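Local coordinates for inositol monophosphatase family protein (Staphylococcus aureus, PDB 5I3S) that probably hydrolyses phosphate monoesters such as inositol monophosphate, and has the sugar phosphatase fold of the FIG superfamily, at residues G9-A14 and F98-G103; V79-P84 and G103-G108. All blocks are in the same frame, centred on the assembly; numbering follows the deposited sequence.

Contact 1: G9-A14 and F98-G103; sequences GLIQEA and FAISIG
The backbone oxygen of Ile100 is met by a methyl group rather than by a donor from the helix: Ile11 CD1 lies 3.6 Å from Ile100 O, while the backbone of Ile100 pairs with Tyr116 on the next strand. The methyl gets there because Ile11 is fully extended, with CG1 anti to the backbone N (chi1 -163°) and chi2 also near trans. Ile11 and Ile100 pass alongside each other, one running down from the helix and the other out from the strand, which brings Ile11 CG1 to 3.9 Å from Ile100 CG2. The other branch of Ile100 reaches up to the helix, where its CD1 sits 4.0 Å from Ala14 CB. In the sugar phosphatase fold this is helix 2-24 lying against the large mixed sheet, residues 9-14 running nearly antiparallel to residues 99-103 of the strand, their axes 9.6 Å apart at closest approach. Alanine suits position 14 because its small side chain admits the isoleucine tip close to the helix backbone. At the next inward-facing residue, branched and apolar as this buried place demands, Ile102 CD1 packs 4.0 Å from Ile11 CD1 and equally near Ile11 CB. Phe114 of strand 109-117 touches both Ile11 and Ile102.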
# COMPACT_ATOMS: atom_id res chain seq x y z
N GLY A 9 -24.29 -11.84 4.49
CA GLY A 9 -24.08 -13.16 3.93
C GLY A 9 -23.88 -13.12 2.44
O GLY A 9 -22.94 -13.73 1.90
N LEU A 10 -24.74 -12.35 1.77
CA LEU A 10 -24.62 -12.09 0.34
C LEU A 10 -23.21 -11.62 -0.06
O LEU A 10 -22.63 -12.13 -1.01
CB LEU A 10 -25.63 -11.01 -0.08
CG LEU A 10 -25.58 -10.55 -1.53
CD1 LEU A 10 -25.81 -11.74 -2.46
CD2 LEU A 10 -26.62 -9.49 -1.79
N ILE A 11 -22.65 -10.66 0.64
CA ILE A 11 -21.34 -10.14 0.20
C ILE A 11 -20.25 -11.22 0.38
O ILE A 11 -19.40 -11.39 -0.50
CB ILE A 11 -21.01 -8.77 0.83
CG1 ILE A 11 -19.89 -8.08 0.06
CG2 ILE A 11 -20.71 -8.90 2.32
CD1 ILE A 11 -19.61 -6.67 0.58
N GLN A 12 -20.32 -11.96 1.49
CA GLN A 12 -19.40 -13.05 1.78
C GLN A 12 -19.52 -14.19 0.77
O GLN A 12 -18.53 -14.67 0.23
CB GLN A 12 -19.62 -13.56 3.20
CG GLN A 12 -19.05 -12.63 4.23
CD GLN A 12 -19.49 -12.96 5.65
OE1 GLN A 12 -20.64 -12.69 6.06
NE2 GLN A 12 -18.58 -13.52 6.43
N GLU A 13 -20.74 -14.53 0.44
CA GLU A 13 -21.00 -15.57 -0.53
C GLU A 13 -20.53 -15.15 -1.95
O GLU A 13 -19.91 -15.95 -2.67
CB GLU A 13 -22.50 -15.93 -0.42
CG GLU A 13 -22.97 -17.17 -1.18
CD GLU A 13 -22.06 -18.36 -1.00
OE1 GLU A 13 -21.76 -18.72 0.16
OE2 GLU A 13 -21.64 -18.92 -2.04
N ALA A 14 -20.78 -13.89 -2.32
CA ALA A 14 -20.22 -13.31 -3.56
C ALA A 14 -18.69 -13.34 -3.56
O ALA A 14 -18.08 -13.48 -4.60
CB ALA A 14 -20.70 -11.88 -3.76
N PHE A 98 -8.22 -6.08 -3.17
CA PHE A 98 -9.40 -5.56 -3.82
C PHE A 98 -10.60 -5.95 -2.99
O PHE A 98 -10.60 -6.98 -2.35
CB PHE A 98 -9.58 -6.12 -5.23
CG PHE A 98 -9.69 -7.63 -5.27
CD1 PHE A 98 -10.92 -8.28 -5.10
CD2 PHE A 98 -8.58 -8.39 -5.50
CE1 PHE A 98 -11.03 -9.66 -5.15
CE2 PHE A 98 -8.67 -9.78 -5.56
CZ PHE A 98 -9.89 -10.42 -5.38
N ALA A 99 -11.64 -5.13 -3.03
CA ALA A 99 -12.81 -5.38 -2.19
C ALA A 99 -14.12 -5.39 -2.98
O ALA A 99 -14.22 -4.73 -3.98
CB ALA A 99 -12.89 -4.35 -1.07
N ILE A 100 -15.11 -6.15 -2.52
CA ILE A 100 -16.48 -5.84 -2.89
C ILE A 100 -16.98 -4.84 -1.84
O ILE A 100 -16.64 -4.97 -0.64
CB ILE A 100 -17.40 -7.07 -2.87
CG1 ILE A 100 -16.80 -8.27 -3.60
CG2 ILE A 100 -18.77 -6.70 -3.46
CD1 ILE A 100 -17.43 -9.60 -3.20
N SER A 101 -17.72 -3.83 -2.30
CA SER A 101 -18.26 -2.76 -1.46
C SER A 101 -19.76 -2.58 -1.67
O SER A 101 -20.21 -2.42 -2.78
CB SER A 101 -17.58 -1.43 -1.82
OG SER A 101 -17.99 -0.35 -0.96
N ILE A 102 -20.52 -2.51 -0.59
CA ILE A 102 -21.98 -2.41 -0.66
C ILE A 102 -22.38 -1.38 0.34
O ILE A 102 -22.05 -1.51 1.51
CB ILE A 102 -22.70 -3.75 -0.32
CG1 ILE A 102 -22.61 -4.70 -1.52
CG2 ILE A 102 -24.15 -3.55 0.07
CD1 ILE A 102 -23.12 -6.10 -1.26
N GLY A 103 -23.03 -0.32 -0.13
CA GLY A 103 -23.65 0.64 0.74
C GLY A 103 -25.15 0.53 0.56
O GLY A 103 -25.66 0.35 -0.57

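Contact 2: V79-P84 and G103-G108; sequences VWVVDP and GIYIDG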
# COMPACT_ATOMS: atom_id res chain seq x y z
N VAL A 79 -31.90 1.63 -1.56
CA VAL A 79 -30.90 1.63 -2.62
C VAL A 79 -29.60 0.94 -2.21
O VAL A 79 -28.98 1.33 -1.24
CB VAL A 79 -30.62 3.06 -3.09
CG1 VAL A 79 -29.57 3.07 -4.18
CG2 VAL A 79 -31.92 3.66 -3.60
N TRP A 80 -29.21 -0.07 -3.01
CA TRP A 80 -27.98 -0.84 -2.83
C TRP A 80 -26.97 -0.22 -3.75
O TRP A 80 -27.18 -0.22 -4.97
CB TRP A 80 -28.18 -2.33 -3.20
CG TRP A 80 -29.01 -3.11 -2.18
CD1 TRP A 80 -30.27 -2.84 -1.79
CD2 TRP A 80 -28.61 -4.27 -1.43
NE1 TRP A 80 -30.70 -3.76 -0.88
CE2 TRP A 80 -29.70 -4.65 -0.63
CE3 TRP A 80 -27.44 -5.05 -1.39
CZ2 TRP A 80 -29.67 -5.75 0.21
CZ3 TRP A 80 -27.41 -6.14 -0.54
CH2 TRP A 80 -28.51 -6.48 0.26
N VAL A 81 -25.87 0.32 -3.22
CA VAL A 81 -24.84 0.85 -4.13
C VAL A 81 -23.60 -0.03 -4.11
O VAL A 81 -22.90 -0.10 -3.10
CB VAL A 81 -24.64 2.40 -4.01
CG1 VAL A 81 -24.83 2.90 -2.61
CG2 VAL A 81 -23.34 2.89 -4.60
N VAL A 82 -23.35 -0.73 -5.22
CA VAL A 82 -22.39 -1.82 -5.19
C VAL A 82 -21.23 -1.63 -6.16
O VAL A 82 -21.45 -1.30 -7.33
CB VAL A 82 -23.05 -3.26 -5.25
CG1 VAL A 82 -24.55 -3.24 -5.39
CG2 VAL A 82 -22.39 -4.24 -6.22
N ASP A 83 -20.00 -1.86 -5.66
CA ASP A 83 -18.84 -2.11 -6.53
C ASP A 83 -18.44 -3.59 -6.39
O ASP A 83 -17.88 -4.00 -5.35
CB ASP A 83 -17.65 -1.18 -6.24
CG ASP A 83 -16.60 -1.16 -7.40
OD1 ASP A 83 -16.68 -2.02 -8.29
OD2 ASP A 83 -15.67 -0.33 -7.39
N PRO A 84 -18.78 -4.39 -7.40
CA PRO A 84 -18.37 -5.80 -7.42
C PRO A 84 -16.87 -5.99 -7.18
O PRO A 84 -16.54 -6.83 -6.37
CB PRO A 84 -18.81 -6.29 -8.82
CG PRO A 84 -19.09 -5.03 -9.57
CD PRO A 84 -19.65 -4.10 -8.55
N GLY A 103 -23.03 -0.32 -0.13
CA GLY A 103 -23.65 0.64 0.74
C GLY A 103 -25.15 0.53 0.56
O GLY A 103 -25.66 0.35 -0.57
N ILE A 104 -25.86 0.61 1.65
CA ILE A 104 -27.29 0.54 1.58
C ILE A 104 -27.85 1.76 2.20
O ILE A 104 -27.51 2.11 3.30
CB ILE A 104 -27.82 -0.70 2.29
CG1 ILE A 104 -27.32 -1.92 1.54
CG2 ILE A 104 -29.38 -0.64 2.35
CD1 ILE A 104 -27.69 -3.22 2.24
N TYR A 105 -28.75 2.39 1.47
CA TYR A 105 -29.33 3.67 1.87
C TYR A 105 -30.85 3.54 1.83
O TYR A 105 -31.38 2.91 0.92
CB TYR A 105 -28.85 4.77 0.91
CG TYR A 105 -27.48 5.39 1.21
CD1 TYR A 105 -27.37 6.75 1.44
CD2 TYR A 105 -26.29 4.62 1.22
CE1 TYR A 105 -26.14 7.35 1.70
CE2 TYR A 105 -25.04 5.20 1.49
CZ TYR A 105 -24.96 6.59 1.74
OH TYR A 105 -23.77 7.28 2.00
N ILE A 106 -31.54 4.12 2.82
CA ILE A 106 -33.03 4.17 2.82
C ILE A 106 -33.54 5.62 2.78
O ILE A 106 -33.21 6.42 3.64
CB ILE A 106 -33.65 3.40 4.02
CG1 ILE A 106 -33.12 1.96 4.10
CG2 ILE A 106 -35.17 3.37 3.91
CD1 ILE A 106 -33.14 1.40 5.52
N ASP A 107 -34.35 5.92 1.76
CA ASP A 107 -34.92 7.25 1.53
C ASP A 107 -33.85 8.31 1.62
O ASP A 107 -34.02 9.30 2.33
CB ASP A 107 -36.08 7.53 2.52
CG ASP A 107 -37.34 6.68 2.20
OD1 ASP A 107 -37.87 6.78 1.07
OD2 ASP A 107 -37.77 5.90 3.07
N GLY A 108 -32.74 8.06 0.92
CA GLY A 108 -31.61 9.00 0.85
C GLY A 108 -30.62 8.93 2.00
O GLY A 108 -29.55 9.54 1.92
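Val81 and Gly103 face each other as a hydrogen-bonded antiparallel pair, with Val81 N 2.7 Å from Gly103 O at a nearly straight N-H...O angle of 175°; the return bond runs from Gly103 N to Val81 O at 3.0 Å. Val79 and Tyr105 form the second such pair, through Val79 N to Tyr105 O at 2.8 Å and Tyr105 N to Val79 O at 2.9 Å. Between them Trp80 and Ile104 make the non-hydrogen-bonded pair, and here the side chains do the work. Both turn CG or CG1 anti to their own carbonyl carbon (chi1 -73° and -64°) and lie side by side. The extended isoleucine thus sets CD1 over the middle of the indole's six-membered ring, a CH-pi contact 3.7 Å from the centroid.

On the opposite face of the sheet, Gly103 brings no side chain, so Val81 CG1 can lie 3.4 Å from Gly103 O. The same methyl approaches the Tyr105 ring obliquely.

Further out, His60 accepts the hydrogen bond of Trp80 NE1 and meets the indole ring, while Ile53 and Leu3 also pack on the tryptophan. Asp107 OD1 bonds to Gly77 N, and Asp107 and Gly108, both with positive phi, suit the tight turn into strand 109-117. Past the paired residues the chain reaches Asp83, whose carboxylate lies close to those of Asp86 and Asp208. The Asp-Pro-Ile-Asp-Gly-Thr run that begins there matches the signature of the inositol monophosphatase family, whose aspartates bind the catalytic magnesium ions in relatives.

How the contacts relate
From the N terminus, helix 2-24 supplies residues 9-14, residues 79-84 follow, mostly on strand 78-83, and strand 99-106 carries most of the second segment of both contacts. Contact 1 closes a long loop of 83 residues and contact 2 a short one of 18, and because their segments alternate along the chain the two loops cross. Gly103 belongs to both. Contact 1 fastens the helical layer to the sheet, whereas contact 2 joins neighbouring strands inside it. They also touch directly: Leu10 CD2 packs 3.7 Å from Trp80 CZ3, and Ser101 O probably accepts a hydrogen bond from Asp83 N, extending the strand pairing toward the aspartate cluster.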